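Local atomic coordinates of peroxisomal acyl-CoA oxidase 1A (Solanum lycopersicum, PDB entry 2FON), a protein that probably oxidises fatty acyl-CoA esters in peroxisomal beta-oxidation, using a bound FAD as its cofactor. Residues S552-I555 and E556-Q560; Y25-D28 and E29-A33; Y90-K93 and R94-E97; H584-Q587 and G588-L591. All blocks are in the same frame, centred on the assembly; numbering follows the deposited sequence.

Interaction 1: residues S552-I555 and E556-Q560; sequences SKYI and EKLQQ
Tyr554 and Leu558 meet one turn apart near the C-terminal end of helix 535-558, an alpha-helix with a packed face and a more open one. On the packed face the leucine lies against the edge of the phenol ring: Leu558 CD2, close to the ring plane, is 3.8 Å from Tyr554 CE2, and Leu558 CG is 4.0 Å from Tyr554 CD2. The tyrosine takes up this position with its CG anti to the backbone N (chi1 -157°), which sends the ring in among helices 347-380 and 567-585, edge-to-face with Phe365 of the first and against Leu574 and Cys575 of the second. Leu558 also rests on Cys575 and on Glu572. With an alanine at Leu558 both methyls beside the ring are gone, and a gap would probably open between the Tyr554 edge and helix 567-585. Backbone bonds hold the turn, Leu558 N to Tyr554 O at 3.1 Å and Lys557 N to Lys553 O at 2.9 Å. Lys557 is polar but buried, its NZ paired with Glu368 and 3.2 Å from Gln560 OE1, which it meets from well above the amide plane. The looser side is polar. Gln559, exposed to solvent, merely crosses Ile555, its NE2 3.8 Å from Ile555 CG2. Lys553 and Glu556 run side by side in the same direction; the lysine also makes a cation-pi contact with Trp369, and a bend at its chi2 (-65°) sets NZ before both carboxylate oxygens, 3.2 Å from Glu556 OE2, in a salt bridge of two weak bonds.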
# COMPACT_ATOMS: atom_id res chain seq x y z
N SER B 552 -20.12 -16.47 7.55
CA SER B 552 -21.42 -17.10 7.70
C SER B 552 -22.34 -16.90 6.49
O SER B 552 -23.31 -17.66 6.31
CB SER B 552 -22.12 -16.62 8.95
OG SER B 552 -22.74 -15.41 8.66
N LYS B 553 -22.05 -15.88 5.67
CA LYS B 553 -22.88 -15.61 4.49
C LYS B 553 -22.39 -16.43 3.31
O LYS B 553 -23.14 -16.82 2.41
CB LYS B 553 -22.88 -14.12 4.16
CG LYS B 553 -23.49 -13.28 5.26
CD LYS B 553 -24.94 -13.61 5.41
CE LYS B 553 -25.54 -13.14 6.73
NZ LYS B 553 -26.88 -13.91 6.97
N TYR B 554 -21.10 -16.70 3.32
CA TYR B 554 -20.50 -17.57 2.35
C TYR B 554 -21.10 -18.99 2.56
O TYR B 554 -21.44 -19.70 1.59
CB TYR B 554 -18.97 -17.53 2.50
CG TYR B 554 -18.24 -17.94 1.24
CD1 TYR B 554 -17.15 -17.24 0.75
CD2 TYR B 554 -18.68 -19.06 0.51
CE1 TYR B 554 -16.50 -17.66 -0.43
CE2 TYR B 554 -18.05 -19.47 -0.63
CZ TYR B 554 -16.98 -18.78 -1.11
OH TYR B 554 -16.44 -19.28 -2.26
N ILE B 555 -21.23 -19.38 3.83
CA ILE B 555 -21.75 -20.70 4.11
C ILE B 555 -23.21 -20.73 3.69
O ILE B 555 -23.68 -21.75 3.17
CB ILE B 555 -21.55 -21.14 5.61
CG1 ILE B 555 -20.05 -21.22 5.98
CG2 ILE B 555 -22.30 -22.45 5.90
CD1 ILE B 555 -19.78 -21.47 7.47
N GLU B 556 -23.92 -19.62 3.89
CA GLU B 556 -25.34 -19.57 3.60
C GLU B 556 -25.59 -19.72 2.11
O GLU B 556 -26.54 -20.40 1.66
CB GLU B 556 -25.94 -18.28 4.10
CG GLU B 556 -26.54 -18.37 5.48
CD GLU B 556 -27.37 -17.13 5.86
OE1 GLU B 556 -27.75 -16.30 4.97
OE2 GLU B 556 -27.64 -16.98 7.08
N LYS B 557 -24.70 -19.07 1.35
CA LYS B 557 -24.65 -19.11 -0.11
C LYS B 557 -24.46 -20.57 -0.62
O LYS B 557 -25.13 -21.00 -1.58
CB LYS B 557 -23.52 -18.21 -0.55
CG LYS B 557 -23.28 -18.14 -2.02
CD LYS B 557 -24.54 -17.87 -2.78
CE LYS B 557 -24.28 -17.96 -4.26
NZ LYS B 557 -25.35 -17.22 -4.94
N LEU B 558 -23.60 -21.33 0.05
CA LEU B 558 -23.34 -22.70 -0.35
C LEU B 558 -24.53 -23.65 -0.23
O LEU B 558 -24.52 -24.70 -0.87
CB LEU B 558 -22.07 -23.25 0.31
CG LEU B 558 -20.78 -22.45 -0.05
CD1 LEU B 558 -19.52 -23.13 0.48
CD2 LEU B 558 -20.59 -22.09 -1.55
N GLN B 559 -25.55 -23.28 0.56
CA GLN B 559 -26.81 -24.07 0.67
C GLN B 559 -27.84 -23.79 -0.44
O GLN B 559 -28.81 -24.52 -0.58
CB GLN B 559 -27.51 -23.82 2.00
CG GLN B 559 -26.80 -24.33 3.23
CD GLN B 559 -26.95 -23.36 4.41
OE1 GLN B 559 -27.93 -22.61 4.51
NE2 GLN B 559 -25.96 -23.37 5.30
N GLN B 560 -27.63 -22.72 -1.22
CA GLN B 560 -28.43 -22.50 -2.41
C GLN B 560 -28.17 -23.63 -3.40
O GLN B 560 -27.27 -24.46 -3.17
CB GLN B 560 -28.12 -21.14 -3.03
CG GLN B 560 -28.72 -19.99 -2.25
CD GLN B 560 -28.22 -18.61 -2.72
OE1 GLN B 560 -28.13 -18.34 -3.93
NE2 GLN B 560 -27.91 -17.73 -1.76

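Interaction 2: residues Y25-D28 and E29-A33; sequences YLAD and ERKKA
At the N-terminus of the short helix 27-31, the N-cap residue Leu26 meets Arg30 one turn on. Arg30 N bonds to Leu26 O at 2.9 Å, and Lys31 N follows to Ala27 O at 2.9 Å. Arg30 keeps its chain extended from CG to NE, which carries the guanidinium back across the leucine side chain until NH1 comes against Leu26 CB, with Leu26 CD1 3.8 Å from the same NH1. Its charge is spent outside this turn: NE pairs with Asp624, NH1 with Asp24, and the group makes a cation-pi contact with Tyr640. A leucine in place of Arg30 would probably leave Asp24 and Asp624 without their cationic partner and the helix start less firmly tied down. On another side Glu29, bent at chi2 (-67°), takes Lys32 NZ at 3.2 Å from its OE2, from above the carboxylate plane; its stronger partner is Arg616. The alkyl chain of Lys31 runs past the Ala27 carbonyl, with Lys31 CE 3.6 Å from Ala27 O. Leu26 itself sits on Ala327 and Val328, so the whole is a short N-terminal helix anchored by ion pairs and laid against the end of helix 297-328.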
# COMPACT_ATOMS: atom_id res chain seq x y z
N TYR B 25 -1.06 -18.38 -24.84
CA TYR B 25 -0.09 -18.95 -23.91
C TYR B 25 -0.64 -19.42 -22.57
O TYR B 25 0.14 -19.77 -21.69
CB TYR B 25 1.04 -17.95 -23.65
CG TYR B 25 1.72 -17.61 -24.92
CD1 TYR B 25 1.33 -16.48 -25.65
CD2 TYR B 25 2.73 -18.43 -25.43
CE1 TYR B 25 1.94 -16.16 -26.85
CE2 TYR B 25 3.35 -18.12 -26.64
CZ TYR B 25 2.95 -16.99 -27.33
OH TYR B 25 3.53 -16.69 -28.52
N LEU B 26 -1.96 -19.40 -22.39
CA LEU B 26 -2.56 -19.91 -21.14
C LEU B 26 -3.61 -20.98 -21.43
O LEU B 26 -4.39 -21.38 -20.53
CB LEU B 26 -3.18 -18.79 -20.30
CG LEU B 26 -2.31 -17.70 -19.64
CD1 LEU B 26 -3.06 -16.33 -19.61
CD2 LEU B 26 -1.88 -18.12 -18.26
N ALA B 27 -3.63 -21.44 -22.69
CA ALA B 27 -4.55 -22.49 -23.11
C ALA B 27 -4.35 -23.77 -22.28
O ALA B 27 -5.33 -24.45 -21.93
CB ALA B 27 -4.40 -22.74 -24.59
N ASP B 28 -3.10 -24.07 -21.92
CA ASP B 28 -2.75 -25.25 -21.10
C ASP B 28 -3.26 -25.15 -19.66
O ASP B 28 -3.79 -26.14 -19.11
CB ASP B 28 -1.24 -25.64 -21.18
CG ASP B 28 -0.34 -24.64 -22.06
OD1 ASP B 28 -0.84 -23.72 -22.80
OD2 ASP B 28 0.92 -24.78 -22.00
N GLU B 29 -3.12 -23.97 -19.05
CA GLU B 29 -3.69 -23.66 -17.72
C GLU B 29 -5.19 -23.68 -17.71
O GLU B 29 -5.78 -24.14 -16.76
CB GLU B 29 -3.21 -22.30 -17.16
CG GLU B 29 -1.75 -22.27 -16.65
CD GLU B 29 -1.49 -23.11 -15.40
OE1 GLU B 29 -2.43 -23.39 -14.63
OE2 GLU B 29 -0.33 -23.49 -15.20
N ARG B 30 -5.80 -23.16 -18.78
CA ARG B 30 -7.27 -23.25 -18.97
C ARG B 30 -7.79 -24.70 -19.07
O ARG B 30 -8.76 -25.04 -18.38
CB ARG B 30 -7.74 -22.38 -20.16
CG ARG B 30 -7.84 -20.84 -19.78
CD ARG B 30 -8.01 -19.86 -20.92
NE ARG B 30 -8.09 -18.48 -20.45
CZ ARG B 30 -7.18 -17.53 -20.67
NH1 ARG B 30 -6.07 -17.77 -21.36
NH2 ARG B 30 -7.37 -16.31 -20.20
N LYS B 31 -7.14 -25.54 -19.88
CA LYS B 31 -7.51 -26.95 -20.02
C LYS B 31 -7.68 -27.63 -18.66
O LYS B 31 -8.70 -28.33 -18.42
CB LYS B 31 -6.51 -27.73 -20.88
CG LYS B 31 -6.86 -27.75 -22.36
CD LYS B 31 -5.60 -27.92 -23.20
CE LYS B 31 -5.64 -27.00 -24.44
NZ LYS B 31 -4.97 -27.55 -25.67
N LYS B 32 -6.71 -27.40 -17.77
CA LYS B 32 -6.64 -28.03 -16.44
C LYS B 32 -7.86 -27.80 -15.55
O LYS B 32 -7.89 -28.28 -14.41
CB LYS B 32 -5.44 -27.52 -15.67
CG LYS B 32 -4.09 -27.89 -16.15
CD LYS B 32 -3.14 -27.56 -15.02
CE LYS B 32 -1.81 -27.05 -15.56
NZ LYS B 32 -0.95 -26.52 -14.47
N ALA B 33 -8.84 -27.03 -16.04
CA ALA B 33 -9.97 -26.59 -15.21
C ALA B 33 -10.83 -27.80 -14.98
O ALA B 33 -10.94 -28.63 -15.88
CB ALA B 33 -10.78 -25.51 -15.90

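Interaction 3: residues Y90-K93 and R94-E97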
# COMPACT_ATOMS: atom_id res chain seq x y z
N TYR B 90 -19.26 11.73 -24.77
CA TYR B 90 -19.49 10.70 -25.79
C TYR B 90 -20.35 9.60 -25.17
O TYR B 90 -21.32 9.14 -25.79
CB TYR B 90 -18.18 10.19 -26.41
CG TYR B 90 -18.37 9.08 -27.40
CD1 TYR B 90 -18.94 9.33 -28.63
CD2 TYR B 90 -17.98 7.79 -27.12
CE1 TYR B 90 -19.16 8.33 -29.55
CE2 TYR B 90 -18.14 6.78 -28.02
CZ TYR B 90 -18.75 7.06 -29.26
OH TYR B 90 -18.95 6.06 -30.21
N ALA B 91 -20.04 9.20 -23.95
CA ALA B 91 -20.82 8.24 -23.22
C ALA B 91 -22.27 8.68 -23.05
O ALA B 91 -23.17 7.91 -23.29
CB ALA B 91 -20.17 7.96 -21.86
N TRP B 92 -22.52 9.93 -22.66
CA TRP B 92 -23.90 10.38 -22.54
C TRP B 92 -24.58 10.12 -23.89
O TRP B 92 -25.59 9.43 -23.97
CB TRP B 92 -23.97 11.85 -22.11
CG TRP B 92 -25.35 12.40 -21.92
CD1 TRP B 92 -25.89 13.50 -22.55
CD2 TRP B 92 -26.41 11.88 -21.08
NE1 TRP B 92 -27.21 13.69 -22.16
CE2 TRP B 92 -27.55 12.71 -21.26
CE3 TRP B 92 -26.51 10.78 -20.21
CZ2 TRP B 92 -28.75 12.49 -20.59
CZ3 TRP B 92 -27.69 10.59 -19.51
CH2 TRP B 92 -28.79 11.44 -19.71
N LYS B 93 -23.98 10.61 -24.96
CA LYS B 93 -24.46 10.35 -26.29
C LYS B 93 -24.66 8.85 -26.60
O LYS B 93 -25.60 8.51 -27.39
CB LYS B 93 -23.49 10.98 -27.29
CG LYS B 93 -23.94 11.01 -28.70
CD LYS B 93 -22.89 11.66 -29.64
CE LYS B 93 -22.72 10.77 -30.93
NZ LYS B 93 -22.36 11.52 -32.17
N ARG B 94 -23.88 7.92 -26.06
CA ARG B 94 -24.25 6.54 -26.39
C ARG B 94 -25.43 6.09 -25.55
O ARG B 94 -26.26 5.25 -26.02
CB ARG B 94 -23.14 5.55 -26.23
CG ARG B 94 -22.00 5.79 -27.08
CD ARG B 94 -22.43 5.74 -28.49
NE ARG B 94 -22.56 4.37 -29.01
CZ ARG B 94 -23.30 4.08 -30.09
NH1 ARG B 94 -23.95 5.08 -30.73
NH2 ARG B 94 -23.40 2.83 -30.55
N ILE B 95 -25.52 6.62 -24.31
CA ILE B 95 -26.65 6.27 -23.47
C ILE B 95 -27.96 6.65 -24.17
O ILE B 95 -28.95 5.90 -24.16
CB ILE B 95 -26.56 6.88 -22.11
CG1 ILE B 95 -25.49 6.14 -21.29
CG2 ILE B 95 -27.89 6.77 -21.38
CD1 ILE B 95 -24.92 6.94 -20.13
N ILE B 96 -27.96 7.80 -24.84
CA ILE B 96 -29.15 8.24 -25.49
C ILE B 96 -29.37 7.41 -26.72
O ILE B 96 -30.38 6.70 -26.82
CB ILE B 96 -29.03 9.71 -25.86
CG1 ILE B 96 -28.89 10.58 -24.60
CG2 ILE B 96 -30.22 10.16 -26.67
CD1 ILE B 96 -30.11 10.59 -23.68
N GLU B 97 -28.42 7.47 -27.64
CA GLU B 97 -28.57 6.83 -28.96
C GLU B 97 -28.91 5.36 -28.93
O GLU B 97 -29.43 4.85 -29.92
CB GLU B 97 -27.32 7.02 -29.82
CG GLU B 97 -26.93 8.50 -30.07
CD GLU B 97 -25.77 8.65 -31.09
OE1 GLU B 97 -24.76 7.85 -31.02
OE2 GLU B 97 -25.90 9.58 -31.95
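A first torsion of 177° in Tyr90 and -178° in Trp92 puts each ring anti to its own backbone N, and from there the two rings meet different residues of the following turn. Tyr90 lies alongside Arg94, both pointing the same way. The arginine, bent at chi2 and chi3, passes its aliphatic part over one ring face, with CG 4.0 Å above the Tyr90 plane and toward the rim, while Arg94 CD comes 3.9 Å from Tyr90 OH. Ring and guanidinium planes are only 13° apart. The hydroxyl is hydrogen-bonded to Asp64. Farther along, Arg94 NH1 forms a salt bridge with Glu97 OE1 at 2.9 Å, the oxygen lying in the guanidinium plane and met on its anti side, somewhat out of the carboxylate plane. Lys93 crosses the same glutamate, but its NZ stays 4.0 Å from Glu97 OE2, beyond a salt bridge. Trp92 receives a CH-pi contact: Ile96 CD1 stands over the face of its six-membered ring, 4.3 Å from the centroid. Ile95 crosses the indole at about a right angle, with Ile95 CD1 4.2 Å from Trp92 CE3. Backbone bonds such as Ile95 N to Ala91 O (2.9 Å) keep the pitch. Ala91 and Ile95 are buried against Leu108 and Ala105 of helix 102-112, whereas Lys93 and Glu97 are exposed: these are the last turns of helix 77-97, packed by one face on helix 102-112 in the N-terminal helical region of an acyl-CoA oxidase.

Interaction 4: residues H584-Q587 and G588-L591; sequences HKHQ and GDFL
His586 and Asp589 stand side by side and point the same way across the break between helix 567-585 and helix 587-592. Their ring and carboxylate planes are 26° apart, and Asp589 OD2 approaches the histidine obliquely, 3.6 Å from His586 CB and 3.7 Å from His586 CD2. The charge partner of Asp589 is Arg509 of helix 499-521, which its OD2 meets in a salt bridge. The backbone turns here: Asp589 N makes a weak bond to His586 O at 2.8 Å, and Leu591 N bonds to Gln587 O at 3.2 Å. Phe590, with CG anti to its carbonyl carbon, brings its ring back to the His586 carbonyl, so that Phe590 CD1 lies 3.5 Å from His586 O while the ring edge faces Gln587 O. Gln587, extended beyond CG, crosses Leu591 obliquely and brings its amide oxygen OE1 against Leu591 CD1. One layer out, Phe590 meets Phe506 edge-to-face, and Leu591 packs on Gly588 of the second subunit, where His584 NE2 also bonds Glu540 of that subunit. The helix is interrupted at His586, whose phi/psi of -106/35° leave the helical region; this is a short break between two successive helices at the subunit interface, in the C-terminal helical part of the chain.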
# COMPACT_ATOMS: atom_id res chain seq x y z
N HIS B 584 -5.88 -18.58 10.54
CA HIS B 584 -4.42 -18.62 10.80
C HIS B 584 -3.85 -17.21 11.09
O HIS B 584 -3.01 -17.05 11.95
CB HIS B 584 -3.69 -19.28 9.62
CG HIS B 584 -2.21 -19.39 9.80
ND1 HIS B 584 -1.61 -20.46 10.44
CD2 HIS B 584 -1.20 -18.58 9.40
CE1 HIS B 584 -0.30 -20.30 10.44
NE2 HIS B 584 -0.02 -19.17 9.81
N LYS B 585 -4.32 -16.21 10.35
CA LYS B 585 -3.80 -14.90 10.48
C LYS B 585 -4.06 -14.39 11.89
O LYS B 585 -3.19 -13.80 12.54
CB LYS B 585 -4.51 -14.06 9.43
CG LYS B 585 -4.59 -12.58 9.66
CD LYS B 585 -3.79 -11.88 8.70
CE LYS B 585 -3.86 -10.41 8.85
NZ LYS B 585 -4.68 -9.96 7.71
N HIS B 586 -5.27 -14.63 12.39
CA HIS B 586 -5.68 -14.14 13.67
C HIS B 586 -5.68 -15.35 14.62
O HIS B 586 -6.50 -15.46 15.56
CB HIS B 586 -7.06 -13.53 13.56
CG HIS B 586 -7.09 -12.15 12.97
ND1 HIS B 586 -7.45 -11.90 11.66
CD2 HIS B 586 -6.88 -10.93 13.53
CE1 HIS B 586 -7.41 -10.59 11.43
NE2 HIS B 586 -7.04 -9.99 12.54
N GLN B 587 -4.75 -16.26 14.41
CA GLN B 587 -4.78 -17.48 15.22
C GLN B 587 -4.82 -17.28 16.73
O GLN B 587 -5.36 -18.09 17.45
CB GLN B 587 -3.66 -18.42 14.86
CG GLN B 587 -4.19 -19.76 14.49
CD GLN B 587 -3.22 -20.83 14.77
OE1 GLN B 587 -2.42 -20.71 15.69
NE2 GLN B 587 -3.24 -21.90 13.97
N GLY B 588 -4.24 -16.20 17.22
CA GLY B 588 -4.27 -16.01 18.65
C GLY B 588 -5.70 -15.85 19.11
O GLY B 588 -6.08 -16.36 20.15
N ASP B 589 -6.52 -15.15 18.32
CA ASP B 589 -7.88 -14.97 18.75
C ASP B 589 -8.50 -16.30 19.17
O ASP B 589 -9.07 -16.38 20.22
CB ASP B 589 -8.74 -14.26 17.71
CG ASP B 589 -8.29 -12.82 17.47
OD1 ASP B 589 -7.44 -12.32 18.28
OD2 ASP B 589 -8.78 -12.22 16.46
N PHE B 590 -8.33 -17.36 18.42
CA PHE B 590 -9.02 -18.58 18.77
C PHE B 590 -8.31 -19.41 19.82
O PHE B 590 -8.95 -20.20 20.52
CB PHE B 590 -9.29 -19.44 17.55
CG PHE B 590 -9.81 -18.69 16.36
CD1 PHE B 590 -8.95 -17.93 15.55
CD2 PHE B 590 -11.15 -18.79 16.01
CE1 PHE B 590 -9.43 -17.25 14.48
CE2 PHE B 590 -11.63 -18.13 14.89
CZ PHE B 590 -10.78 -17.36 14.13
N LEU B 591 -6.98 -19.27 19.94
CA LEU B 591 -6.21 -20.03 20.97
C LEU B 591 -6.30 -19.40 22.34
O LEU B 591 -6.27 -20.11 23.34
CB LEU B 591 -4.75 -20.17 20.59
CG LEU B 591 -4.41 -20.97 19.32
CD1 LEU B 591 -3.04 -20.51 18.76
CD2 LEU B 591 -4.45 -22.51 19.54

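Overall arrangement
All four interactions are local, three within or at the end of one helix and interaction 4 across the break between two, and none touches another. Interactions 1 and 4 are the nearest pair, with centres 23 Å and nearest atoms about 11 Å apart; helix 535-558 of interaction 1 is followed in the chain by helix 567-585, where interaction 4 begins. Both also meet helix 499-521, and interaction 4 alone reaches the second subunit. Interaction 2, 29 Å from interaction 1 between centres, is the one near an FAD-binding residue: the side chain of Leu26 is about 10 Å from that of Arg329. Interaction 3, in the N-terminal helical region, lies across the chain's centre from interaction 4, 52 Å between centres.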